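Long-range contacts in TonB-dependent siderophore receptor (Pseudomonas aeruginosa 39016, PDB 5NEC), which probably takes up ferric siderophores, and drugs conjugated to siderophores, across the outer membrane in a TonB-dependent manner: residues Y107-R112 with N148-Q153; N186-L191 with S216-L221; T225-S230 with I286-D291; I298-R303 with N344-F349. One frame throughout, in Å; residues are numbered along the deposited sequence.

Contact 1: Y107-R112 with N148-Q153; sequences YVDGVR and NLVSKQ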
loop_
_atom_site.group_PDB
_atom_site.type_symbol
_atom_site.label_atom_id
_atom_site.label_comp_id
_atom_site.label_asym_id
_atom_site.label_seq_id
_atom_site.Cartn_x
_atom_site.Cartn_y
_atom_site.Cartn_z
ATOM N N TYR A 107 4.356 -3.874 6.227
ATOM C CA TYR A 107 5.621 -4.027 6.905
ATOM C C TYR A 107 6.641 -3.105 6.242
ATOM O O TYR A 107 6.563 -2.854 5.039
ATOM C CB TYR A 107 6.055 -5.498 6.831
ATOM C CG TYR A 107 5.093 -6.409 7.569
ATOM C CD1 TYR A 107 5.269 -6.679 8.923
ATOM C CD2 TYR A 107 3.990 -6.980 6.925
ATOM C CE1 TYR A 107 4.391 -7.492 9.618
ATOM C CE2 TYR A 107 3.103 -7.800 7.614
ATOM C CZ TYR A 107 3.317 -8.043 8.962
ATOM O OH TYR A 107 2.476 -8.848 9.677
ATOM N N VAL A 108 7.550 -2.562 7.051
ATOM C CA VAL A 108 8.741 -1.882 6.556
ATOM C C VAL A 108 9.926 -2.709 7.037
ATOM O O VAL A 108 10.153 -2.827 8.250
ATOM C CB VAL A 108 8.831 -0.423 7.051
ATOM C CG1 VAL A 108 10.173 0.194 6.664
ATOM C CG2 VAL A 108 7.663 0.399 6.497
ATOM N N ASP A 109 10.653 -3.306 6.088
ATOM C CA ASP A 109 11.755 -4.223 6.389
ATOM C C ASP A 109 11.366 -5.294 7.408
ATOM O O ASP A 109 11.984 -5.429 8.449
ATOM C CB ASP A 109 12.980 -3.449 6.872
ATOM C CG ASP A 109 13.454 -2.432 5.858
ATOM O OD1 ASP A 109 13.899 -2.845 4.767
ATOM O OD2 ASP A 109 13.374 -1.212 6.140
ATOM N N GLY A 110 10.295 -6.011 7.105
ATOM C CA GLY A 110 9.831 -7.131 7.914
ATOM C C GLY A 110 9.349 -6.830 9.325
ATOM O O GLY A 110 9.239 -7.745 10.132
ATOM N N VAL A 111 9.056 -5.569 9.636
ATOM C CA VAL A 111 8.546 -5.199 10.962
ATOM C C VAL A 111 7.295 -4.360 10.778
ATOM O O VAL A 111 7.222 -3.592 9.822
ATOM C CB VAL A 111 9.611 -4.414 11.761
ATOM C CG1 VAL A 111 9.077 -3.998 13.141
ATOM C CG2 VAL A 111 10.895 -5.229 11.865
ATOM N N ARG A 112 6.317 -4.510 11.672
ATOM C CA ARG A 112 5.003 -3.820 11.522
ATOM C C ARG A 112 5.174 -2.315 11.655
ATOM O O ARG A 112 6.188 -1.858 12.186
ATOM C CB ARG A 112 3.958 -4.342 12.510
ATOM C CG ARG A 112 2.517 -4.370 11.935
ATOM C CD ARG A 112 1.464 -4.867 12.940
ATOM N NE ARG A 112 1.208 -6.322 12.908
ATOM C CZ ARG A 112 1.061 -7.121 13.974
ATOM N NH1 ARG A 112 1.152 -6.654 15.226
ATOM N NH2 ARG A 112 0.838 -8.422 13.785
ATOM N N ASN A 148 5.463 -5.821 1.981
ATOM C CA ASN A 148 6.717 -5.553 2.645
ATOM C C ASN A 148 7.516 -4.500 1.875
ATOM O O ASN A 148 7.963 -4.737 0.744
ATOM C CB ASN A 148 7.543 -6.834 2.813
ATOM C CG ASN A 148 8.766 -6.620 3.685
ATOM O OD1 ASN A 148 8.720 -5.887 4.684
ATOM N ND2 ASN A 148 9.873 -7.226 3.294
ATOM N N LEU A 149 7.698 -3.349 2.517
ATOM C CA LEU A 149 8.369 -2.206 1.931
ATOM C C LEU A 149 9.838 -2.195 2.352
ATOM O O LEU A 149 10.134 -1.999 3.533
ATOM C CB LEU A 149 7.681 -0.915 2.386
ATOM C CG LEU A 149 6.163 -0.846 2.269
ATOM C CD1 LEU A 149 5.732 0.584 2.536
ATOM C CD2 LEU A 149 5.668 -1.328 0.916
ATOM N N VAL A 150 10.743 -2.392 1.396
ATOM C CA VAL A 150 12.177 -2.461 1.691
ATOM C C VAL A 150 12.792 -1.044 1.651
ATOM O O VAL A 150 12.776 -0.391 0.609
ATOM C CB VAL A 150 12.904 -3.408 0.688
ATOM C CG1 VAL A 150 14.367 -3.617 1.074
ATOM C CG2 VAL A 150 12.179 -4.756 0.596
ATOM N N SER A 151 13.311 -0.570 2.786
ATOM C CA SER A 151 13.936 0.761 2.890
ATOM C C SER A 151 15.286 0.827 2.221
ATOM O O SER A 151 16.058 -0.125 2.286
ATOM C CB SER A 151 14.206 1.137 4.342
ATOM O OG SER A 151 13.017 1.302 5.058
ATOM N N LYS A 152 15.592 1.973 1.630
ATOM C CA LYS A 152 16.966 2.305 1.257
ATOM C C LYS A 152 17.801 2.415 2.538
ATOM O O LYS A 152 17.398 3.114 3.457
ATOM C CB LYS A 152 17.003 3.631 0.516
ATOM C CG LYS A 152 16.414 3.561 -0.871
ATOM C CD LYS A 152 16.335 4.963 -1.436
ATOM C CE LYS A 152 15.626 4.991 -2.768
ATOM N NZ LYS A 152 15.769 6.371 -3.304
ATOM N N GLN A 153 18.918 1.685 2.598
ATOM C CA GLN A 153 19.864 1.717 3.725
ATOM C C GLN A 153 21.220 2.202 3.224
ATOM O O GLN A 153 21.558 2.034 2.045
ATOM C CB GLN A 153 20.060 0.316 4.349
ATOM C CG GLN A 153 18.850 -0.281 5.053
ATOM C CD GLN A 153 18.412 0.491 6.303
ATOM O OE1 GLN A 153 19.230 1.081 7.013
ATOM N NE2 GLN A 153 17.116 0.491 6.566
#
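Asp109 and Asn148 clamp the parallel pairing of strands 106-108 and 146-151 in the small mixed sheet of the plug domain, where a type I' turn from Val108 to Val111 leads the chain on into the weakly bonded strand 111-112. The tight part begins with the backbone ladder. Leu149 N donates to Tyr107 O at 2.8 Å, and Asp109 N returns a bond to Leu149 O. Buried Asn148 sends its amide over the turn because CG lies opposite the backbone N (chi1 -172°); OD1 then takes Gly110 N at 2.9 Å, 21° off the carbonyl plane, while ND2 bonds Glu128 of strand 124-130. The amide is thus held at both ends, between turn and neighbouring strand. On the looser, partly exposed side Val150 only brushes Asp109, the Gln153 amide stays 4.1 Å from the carboxylate, measured NE2 to OD2, and Val108 CG1 meets Ser151 OG at 3.4 Å. The firm hold is completed by the Asp109 carboxylate, which takes the backbone NH and hydroxyl of Ser151 on the syn sides of its oxygens, though somewhat out of the carboxylate plane: OD1 receives Ser151 N at 3.1 Å, and OD2 receives Ser151 OG at 2.8 Å.

Contact 2: N186-L191 with S216-L221; sequences NAAFRL and SLTFGL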
loop_
_atom_site.group_PDB
_atom_site.type_symbol
_atom_site.label_atom_id
_atom_site.label_comp_id
_atom_site.label_asym_id
_atom_site.label_seq_id
_atom_site.Cartn_x
_atom_site.Cartn_y
_atom_site.Cartn_z
ATOM N N ASN A 186 34.692 0.952 6.276
ATOM C CA ASN A 186 33.986 0.089 7.251
ATOM C C ASN A 186 32.572 0.577 7.601
ATOM O O ASN A 186 31.790 -0.197 8.144
ATOM C CB ASN A 186 34.792 -0.065 8.530
ATOM C CG ASN A 186 36.126 -0.703 8.281
ATOM O OD1 ASN A 186 37.154 -0.144 8.647
ATOM N ND2 ASN A 186 36.129 -1.856 7.613
ATOM N N ALA A 187 32.262 1.836 7.296
ATOM C CA ALA A 187 30.959 2.409 7.583
ATOM C C ALA A 187 30.462 3.287 6.436
ATOM O O ALA A 187 31.221 3.636 5.532
ATOM C CB ALA A 187 31.017 3.215 8.876
ATOM N N ALA A 188 29.179 3.632 6.481
ATOM C CA ALA A 188 28.572 4.488 5.455
ATOM C C ALA A 188 27.416 5.298 6.026
ATOM O O ALA A 188 26.754 4.871 6.960
ATOM C CB ALA A 188 28.111 3.655 4.269
ATOM N N PHE A 189 27.225 6.488 5.475
ATOM C CA PHE A 189 26.159 7.398 5.835
ATOM C C PHE A 189 25.320 7.584 4.580
ATOM O O PHE A 189 25.868 7.740 3.483
ATOM C CB PHE A 189 26.754 8.737 6.274
ATOM C CG PHE A 189 25.743 9.839 6.435
ATOM C CD1 PHE A 189 24.786 9.794 7.457
ATOM C CD2 PHE A 189 25.748 10.949 5.573
ATOM C CE1 PHE A 189 23.850 10.829 7.615
ATOM C CE2 PHE A 189 24.817 11.990 5.734
ATOM C CZ PHE A 189 23.871 11.927 6.757
ATOM N N ARG A 190 24.000 7.562 4.735
ATOM C CA ARG A 190 23.090 7.828 3.628
ATOM C C ARG A 190 22.028 8.820 4.051
ATOM O O ARG A 190 21.507 8.731 5.163
ATOM C CB ARG A 190 22.452 6.533 3.142
ATOM C CG ARG A 190 21.642 6.678 1.869
ATOM C CD ARG A 190 21.293 5.314 1.303
ATOM N NE ARG A 190 20.697 5.407 -0.028
ATOM C CZ ARG A 190 20.377 4.361 -0.786
ATOM N NH1 ARG A 190 20.586 3.111 -0.361
ATOM N NH2 ARG A 190 19.834 4.563 -1.981
ATOM N N LEU A 191 21.719 9.768 3.173
ATOM C CA LEU A 191 20.671 10.746 3.436
ATOM C C LEU A 191 19.745 10.792 2.233
ATOM O O LEU A 191 20.221 10.976 1.111
ATOM C CB LEU A 191 21.288 12.114 3.682
ATOM C CG LEU A 191 20.337 13.245 4.076
ATOM C CD1 LEU A 191 19.543 12.893 5.334
ATOM C CD2 LEU A 191 21.092 14.561 4.238
ATOM N N SER A 216 20.535 7.602 7.575
ATOM C CA SER A 216 20.875 6.216 7.801
ATOM C C SER A 216 22.410 6.049 7.975
ATOM O O SER A 216 23.200 6.687 7.277
ATOM C CB SER A 216 20.382 5.417 6.616
ATOM O OG SER A 216 20.471 4.047 6.874
ATOM N N LEU A 217 22.809 5.217 8.932
ATOM C CA LEU A 217 24.212 4.921 9.230
ATOM C C LEU A 217 24.376 3.430 9.317
ATOM O O LEU A 217 23.590 2.778 9.971
ATOM C CB LEU A 217 24.613 5.487 10.583
ATOM C CG LEU A 217 24.942 6.972 10.649
ATOM C CD1 LEU A 217 25.106 7.402 12.093
ATOM C CD2 LEU A 217 26.222 7.275 9.888
ATOM N N THR A 218 25.407 2.889 8.683
ATOM C CA THR A 218 25.696 1.473 8.795
ATOM C C THR A 218 27.190 1.303 9.123
ATOM O O THR A 218 28.024 2.087 8.659
ATOM C CB THR A 218 25.260 0.738 7.515
ATOM O OG1 THR A 218 25.029 -0.636 7.818
ATOM C CG2 THR A 218 26.330 0.841 6.412
ATOM N N PHE A 219 27.508 0.313 9.959
ATOM C CA PHE A 219 28.874 0.071 10.456
ATOM C C PHE A 219 29.199 -1.393 10.314
ATOM O O PHE A 219 28.311 -2.243 10.394
ATOM C CB PHE A 219 29.021 0.429 11.942
ATOM C CG PHE A 219 28.710 1.868 12.278
ATOM C CD1 PHE A 219 27.426 2.259 12.629
ATOM C CD2 PHE A 219 29.709 2.814 12.286
ATOM C CE1 PHE A 219 27.145 3.589 12.934
ATOM C CE2 PHE A 219 29.448 4.138 12.602
ATOM C CZ PHE A 219 28.164 4.535 12.912
ATOM N N GLY A 220 30.490 -1.686 10.141
ATOM C CA GLY A 220 30.980 -3.051 10.020
ATOM C C GLY A 220 30.719 -3.653 8.653
ATOM O O GLY A 220 30.461 -4.859 8.561
ATOM N N LEU A 221 30.795 -2.829 7.600
ATOM C CA LEU A 221 30.640 -3.313 6.217
ATOM C C LEU A 221 31.652 -4.419 5.903
ATOM O O LEU A 221 32.832 -4.291 6.215
ATOM C CB LEU A 221 30.824 -2.167 5.215
ATOM C CG LEU A 221 29.702 -1.115 5.197
ATOM C CD1 LEU A 221 30.100 0.099 4.367
ATOM C CD2 LEU A 221 28.406 -1.713 4.684
#
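Ala188 and Thr218 face each other in a hydrogen-bonded pair of the beta hairpin formed by strands 187-200 and 206-219, part of the barrel wall. Backbone bonds come first: Ala188 N reaches Thr218 O at 2.9 Å and Thr218 N returns to Ala188 O at 3.0 Å. Arg190 and Ser216 repeat the reciprocal pair, and beyond the strand ends Asn186 O accepts Leu221 N at 2.9 Å, with a weak, bent bond from Gly220 N. CA-H...O contacts fill in between, from Phe189 to Ser216 O and from Leu217 to Ala188 O. Polar side chains point to the face of Ala188 and Thr218 and find partners beyond the hairpin: extended Arg190 makes a salt bridge to Asp177 and bonds Gln153 O, just past strand 146-151 of the plug, Ser216 OG meets Ser230, and Thr218 OG1 meets Thr228. On this face the Thr218 methyl CG2 lies 4.0 Å from Ala188 CB, and Leu221 CD1 packs on the same CB at 4.1 Å. More apolar contacts lie on the other face. Ala187 CB touches Phe219 CD2 at 3.7 Å, and Leu217 CD2 comes in at the edge of the Phe189 ring, 3.8 Å from CD1.

Contact 3: T225-S230 with I286-D291; sequences TRVTVS and ITVEHD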
loop_
_atom_site.group_PDB
_atom_site.type_symbol
_atom_site.label_atom_id
_atom_site.label_comp_id
_atom_site.label_asym_id
_atom_site.label_seq_id
_atom_site.Cartn_x
_atom_site.Cartn_y
_atom_site.Cartn_z
ATOM N N THR A 225 30.086 -8.533 12.113
ATOM C CA THR A 225 29.225 -7.813 13.054
ATOM C C THR A 225 28.821 -6.469 12.445
ATOM O O THR A 225 29.664 -5.606 12.212
ATOM C CB THR A 225 29.926 -7.624 14.411
ATOM O OG1 THR A 225 30.224 -8.913 14.969
ATOM C CG2 THR A 225 29.042 -6.857 15.397
ATOM N N ARG A 226 27.523 -6.313 12.186
ATOM C CA ARG A 226 26.961 -5.164 11.467
ATOM C C ARG A 226 25.931 -4.449 12.347
ATOM O O ARG A 226 25.092 -5.081 12.992
ATOM C CB ARG A 226 26.316 -5.629 10.162
ATOM C CG ARG A 226 27.302 -6.340 9.230
ATOM C CD ARG A 226 26.659 -7.089 8.062
ATOM N NE ARG A 226 25.949 -8.323 8.439
ATOM C CZ ARG A 226 26.525 -9.449 8.882
ATOM N NH1 ARG A 226 25.816 -10.535 9.178
ATOM N NH2 ARG A 226 27.833 -9.510 9.056
ATOM N N VAL A 227 26.022 -3.130 12.380
ATOM C CA VAL A 227 25.109 -2.289 13.126
ATOM C C VAL A 227 24.561 -1.243 12.172
ATOM O O VAL A 227 25.333 -0.547 11.520
ATOM C CB VAL A 227 25.811 -1.606 14.323
ATOM C CG1 VAL A 227 24.878 -0.634 15.041
ATOM C CG2 VAL A 227 26.309 -2.660 15.301
ATOM N N THR A 228 23.230 -1.149 12.098
ATOM C CA THR A 228 22.552 -0.136 11.294
ATOM C C THR A 228 21.584 0.685 12.150
ATOM O O THR A 228 20.872 0.139 12.990
ATOM C CB THR A 228 21.820 -0.751 10.088
ATOM O OG1 THR A 228 22.750 -1.493 9.285
ATOM C CG2 THR A 228 21.226 0.341 9.225
ATOM N N VAL A 229 21.575 1.995 11.907
ATOM C CA VAL A 229 20.711 2.959 12.572
ATOM C C VAL A 229 20.025 3.821 11.496
ATOM O O VAL A 229 20.707 4.494 10.732
ATOM C CB VAL A 229 21.525 3.876 13.547
ATOM C CG1 VAL A 229 20.648 4.968 14.161
ATOM C CG2 VAL A 229 22.143 3.060 14.665
ATOM N N SER A 230 18.696 3.814 11.470
ATOM C CA SER A 230 17.910 4.592 10.511
ATOM C C SER A 230 16.903 5.462 11.214
ATOM O O SER A 230 16.335 5.073 12.223
ATOM C CB SER A 230 17.167 3.667 9.559
ATOM O OG SER A 230 18.119 3.027 8.717
ATOM N N ILE A 286 16.918 0.344 14.740
ATOM C CA ILE A 286 18.287 -0.061 15.098
ATOM C C ILE A 286 18.409 -1.555 14.920
ATOM O O ILE A 286 17.701 -2.315 15.577
ATOM C CB ILE A 286 18.617 0.321 16.562
ATOM C CG1 ILE A 286 18.692 1.848 16.666
ATOM C CG2 ILE A 286 19.940 -0.256 17.013
ATOM C CD1 ILE A 286 18.517 2.391 18.042
ATOM N N THR A 287 19.317 -1.975 14.041
ATOM C CA THR A 287 19.484 -3.386 13.681
ATOM C C THR A 287 20.918 -3.825 14.005
ATOM O O THR A 287 21.866 -3.199 13.535
ATOM C CB THR A 287 19.173 -3.600 12.177
ATOM O OG1 THR A 287 17.869 -3.082 11.884
ATOM C CG2 THR A 287 19.179 -5.071 11.818
ATOM N N VAL A 288 21.071 -4.885 14.807
ATOM C CA VAL A 288 22.376 -5.492 15.115
ATOM C C VAL A 288 22.409 -6.933 14.580
ATOM O O VAL A 288 21.552 -7.736 14.934
ATOM C CB VAL A 288 22.661 -5.489 16.634
ATOM C CG1 VAL A 288 24.025 -6.124 16.935
ATOM C CG2 VAL A 288 22.616 -4.066 17.172
ATOM N N GLU A 289 23.379 -7.241 13.717
ATOM C CA GLU A 289 23.579 -8.594 13.170
ATOM C C GLU A 289 24.946 -9.122 13.574
ATOM O O GLU A 289 25.927 -8.380 13.560
ATOM C CB GLU A 289 23.548 -8.587 11.650
ATOM C CG GLU A 289 22.190 -8.766 11.026
ATOM C CD GLU A 289 22.297 -8.963 9.526
ATOM O OE1 GLU A 289 22.985 -8.146 8.864
ATOM O OE2 GLU A 289 21.713 -9.940 9.002
ATOM N N HIS A 290 25.013 -10.406 13.897
ATOM C CA HIS A 290 26.277 -11.057 14.206
ATOM C C HIS A 290 26.292 -12.473 13.648
ATOM O O HIS A 290 25.398 -13.263 13.940
ATOM C CB HIS A 290 26.528 -11.083 15.728
ATOM C CG HIS A 290 27.783 -11.807 16.114
ATOM N ND1 HIS A 290 29.041 -11.390 15.714
ATOM C CD2 HIS A 290 27.972 -12.933 16.837
ATOM C CE1 HIS A 290 29.946 -12.225 16.182
ATOM N NE2 HIS A 290 29.326 -13.166 16.872
ATOM N N ASP A 291 27.316 -12.805 12.875
ATOM C CA ASP A 291 27.510 -14.191 12.413
ATOM C C ASP A 291 28.161 -15.038 13.526
ATOM O O ASP A 291 29.312 -14.817 13.897
ATOM C CB ASP A 291 28.314 -14.200 11.111
ATOM C CG ASP A 291 27.636 -13.380 10.012
ATOM O OD1 ASP A 291 26.403 -13.177 10.077
ATOM O OD2 ASP A 291 28.309 -12.915 9.081
#
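A salt-bridge network on the beta-barrel wall ties Arg226 of strand 225-238 to Glu289 and Asp291 of strand 276-291. The arginine chain bends at chi3 (-72°), which swings the guanidinium across to the other strand. Its NE points at Glu289 OE1 at 3.0 Å; the oxygen lies near the guanidinium plane but is itself met from above the carboxylate, the two flat groups standing 82° apart. NH1 reaches Asp291 OD1 at 2.9 Å, almost exactly in the guanidinium plane and on the syn side of the oxygen but 35° out of the carboxylate plane, while the bonds of NH1 and NH2 to OD2 are long and weak. Both acids have second partners, Glu289 in Arg299 and Asp291 OD1 in Thr297, so the polar network continues onto strand 296-316. On the opposite face Thr225 OG1 meets His290 ND1 at 2.8 Å, at the edge of the imidazole. Farther along that face Val229 CG2 lies beside Ile286 CG1 at 4.2 Å. Reciprocal backbone bonds join Arg226 with Glu289 and Thr228 with Thr287. Mid-pair, Val227, Val229, Ile286 and Val288 on one face and Arg226, Thr228, Thr287 and Glu289 on the other give the alternation typical of outer-membrane beta-barrel strands.

Contact 4: I298-R303 with N344-F349; sequences IRNTSR and NQTDLF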
loop_
_atom_site.group_PDB
_atom_site.type_symbol
_atom_site.label_atom_id
_atom_site.label_comp_id
_atom_site.label_asym_id
_atom_site.label_seq_id
_atom_site.Cartn_x
_atom_site.Cartn_y
_atom_site.Cartn_z
ATOM N N ILE A 298 22.651 -14.282 14.046
ATOM C CA ILE A 298 21.688 -13.767 15.018
ATOM C C ILE A 298 21.481 -12.285 14.752
ATOM O O ILE A 298 22.426 -11.560 14.455
ATOM C CB ILE A 298 22.098 -14.018 16.494
ATOM C CG1 ILE A 298 20.932 -13.665 17.420
ATOM C CG2 ILE A 298 23.337 -13.223 16.913
ATOM C CD1 ILE A 298 21.151 -14.062 18.856
ATOM N N ARG A 299 20.230 -11.846 14.862
ATOM C CA ARG A 299 19.839 -10.483 14.485
ATOM C C ARG A 299 18.841 -9.926 15.489
ATOM O O ARG A 299 17.902 -10.623 15.879
ATOM C CB ARG A 299 19.232 -10.532 13.103
ATOM C CG ARG A 299 18.831 -9.207 12.487
ATOM C CD ARG A 299 17.741 -9.501 11.481
ATOM N NE ARG A 299 17.512 -8.387 10.580
ATOM C CZ ARG A 299 18.011 -8.269 9.349
ATOM N NH1 ARG A 299 18.827 -9.198 8.825
ATOM N NH2 ARG A 299 17.712 -7.177 8.636
ATOM N N ASN A 300 19.071 -8.696 15.942
ATOM C CA ASN A 300 18.119 -7.991 16.801
ATOM C C ASN A 300 17.757 -6.685 16.142
ATOM O O ASN A 300 18.624 -5.973 15.676
ATOM C CB ASN A 300 18.673 -7.739 18.202
ATOM C CG ASN A 300 17.597 -7.314 19.179
ATOM O OD1 ASN A 300 17.000 -8.139 19.857
ATOM N ND2 ASN A 300 17.320 -6.019 19.230
ATOM N N THR A 301 16.466 -6.383 16.116
ATOM C CA THR A 301 15.949 -5.173 15.521
ATOM C C THR A 301 15.047 -4.492 16.534
ATOM O O THR A 301 14.181 -5.124 17.136
ATOM C CB THR A 301 15.159 -5.492 14.244
ATOM O OG1 THR A 301 16.014 -6.198 13.339
ATOM C CG2 THR A 301 14.645 -4.206 13.553
ATOM N N SER A 302 15.272 -3.198 16.724
ATOM C CA SER A 302 14.451 -2.380 17.590
ATOM C C SER A 302 13.875 -1.267 16.758
ATOM O O SER A 302 14.614 -0.594 16.046
ATOM C CB SER A 302 15.287 -1.802 18.723
ATOM O OG SER A 302 15.875 -2.864 19.436
ATOM N N ARG A 303 12.559 -1.087 16.835
ATOM C CA ARG A 303 11.901 0.024 16.179
ATOM C C ARG A 303 11.065 0.810 17.204
ATOM O O ARG A 303 10.281 0.227 17.959
ATOM C CB ARG A 303 11.053 -0.476 15.001
ATOM C CG ARG A 303 10.309 0.647 14.290
ATOM C CD ARG A 303 9.748 0.187 12.962
ATOM N NE ARG A 303 10.805 0.024 11.980
ATOM C CZ ARG A 303 10.698 -0.677 10.851
ATOM N NH1 ARG A 303 9.566 -1.296 10.519
ATOM N NH2 ARG A 303 11.737 -0.754 10.022
ATOM N N ASN A 344 10.585 -5.023 19.445
ATOM C CA ASN A 344 11.871 -5.702 19.431
ATOM C C ASN A 344 11.720 -7.088 18.822
ATOM O O ASN A 344 10.868 -7.859 19.243
ATOM C CB ASN A 344 12.505 -5.815 20.816
ATOM C CG ASN A 344 13.978 -6.200 20.730
ATOM O OD1 ASN A 344 14.828 -5.364 20.458
ATOM N ND2 ASN A 344 14.276 -7.475 20.901
ATOM N N GLN A 345 12.578 -7.395 17.856
ATOM C CA GLN A 345 12.509 -8.630 17.099
ATOM C C GLN A 345 13.893 -9.279 17.086
ATOM O O GLN A 345 14.836 -8.684 16.607
ATOM C CB GLN A 345 12.038 -8.294 15.688
ATOM C CG GLN A 345 11.302 -9.409 14.982
ATOM C CD GLN A 345 10.538 -8.898 13.748
ATOM O OE1 GLN A 345 9.901 -7.835 13.772
ATOM N NE2 GLN A 345 10.574 -9.677 12.670
ATOM N N THR A 346 14.014 -10.467 17.662
ATOM C CA THR A 346 15.261 -11.210 17.688
ATOM C C THR A 346 15.113 -12.420 16.769
ATOM O O THR A 346 14.215 -13.228 16.975
ATOM C CB THR A 346 15.581 -11.706 19.111
ATOM O OG1 THR A 346 15.660 -10.596 20.010
ATOM C CG2 THR A 346 16.904 -12.431 19.127
ATOM N N ASP A 347 15.993 -12.554 15.775
ATOM C CA ASP A 347 15.937 -13.661 14.806
ATOM C C ASP A 347 17.225 -14.490 14.771
ATOM O O ASP A 347 18.324 -13.956 14.914
ATOM C CB ASP A 347 15.669 -13.131 13.398
ATOM C CG ASP A 347 14.351 -12.396 13.291
ATOM O OD1 ASP A 347 13.328 -12.936 13.752
ATOM O OD2 ASP A 347 14.326 -11.279 12.738
ATOM N N LEU A 348 17.061 -15.797 14.592
ATOM C CA LEU A 348 18.154 -16.724 14.331
ATOM C C LEU A 348 17.870 -17.376 12.975
ATOM O O LEU A 348 16.817 -17.965 12.777
ATOM C CB LEU A 348 18.228 -17.787 15.429
ATOM C CG LEU A 348 19.369 -18.810 15.318
ATOM C CD1 LEU A 348 20.703 -18.116 15.604
ATOM C CD2 LEU A 348 19.160 -20.000 16.247
ATOM N N PHE A 349 18.793 -17.255 12.036
ATOM C CA PHE A 349 18.601 -17.857 10.720
ATOM C C PHE A 349 19.886 -18.424 10.131
ATOM O O PHE A 349 20.981 -18.042 10.522
ATOM C CB PHE A 349 17.936 -16.857 9.752
ATOM C CG PHE A 349 18.699 -15.582 9.554
ATOM C CD1 PHE A 349 18.492 -14.490 10.404
ATOM C CD2 PHE A 349 19.601 -15.451 8.497
ATOM C CE1 PHE A 349 19.183 -13.293 10.205
ATOM C CE2 PHE A 349 20.298 -14.261 8.290
ATOM C CZ PHE A 349 20.088 -13.184 9.138
#
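Asn300 and Asn344 pair their side-chain amides across strands 296-316 and 327-354, an antiparallel hairpin of the barrel. From CB, the Asn300 side chain runs to a CG trans to its own N (chi1 -166°), and this carries the amide over to the facing strand. There CG lies 3.6 Å from Asn344 OD1. At the tip, ND2 donates to Asn344 OD1 at 2.9 Å, and OD1 takes Asn344 ND2 at 3.0 Å, the two amide planes turned 37° against each other. OD1 also receives the hydroxyl of Thr346, OG1, at 2.8 Å; both donors approach from the same face of its plane. Asn344 OD1 is gripped twice as well, since Ser302 OG donates to it at 2.9 Å in the carbonyl plane. The resulting polar cluster fixes the rotation of both amides. On the other face Arg299 CB comes to the edge of the Phe349 ring, 4.0 Å from CE1, while the guanidinium of Arg299 goes on to a salt bridge with Glu289. Backbone bonds join Arg299 to Asp347 and Thr301 to Gln345. Strand 276-291 flanks the pair beside 298-303 and strand 357-379 beside 344-349; Asp347 bonds Tyr436 of strand 426-444, and Arg303 and Gln345 touch Val111 of the plug.

In the fold
Contacts 2, 3 and 4 follow one another along the barrel wall, and contact 1 belongs to the plug inside it. Contact 2 passes to contact 3 through Phe219 N to Val227 O (2.8 Å), with centres 10 Å apart; contacts 3 and 4, 9 Å between centres, share Ile286 N to Ser302 O and Val288 N to Asn300 O. Contacts 2 and 4 do not touch, their nearest atoms about 10 Å apart. The plug meets the wall at several places, among them Gln153 O with Arg190 NH1 of contact 2 (2.8 Å), Gln153 OE1 against Thr228 CG2 of contact 3 (3.1 Å) and Val108 O with Arg303 NH1 of contact 4 (2.8 Å). Bound detergent lies about 4 Å from the Ser302 side chain and about 5 Å from that of Ile286.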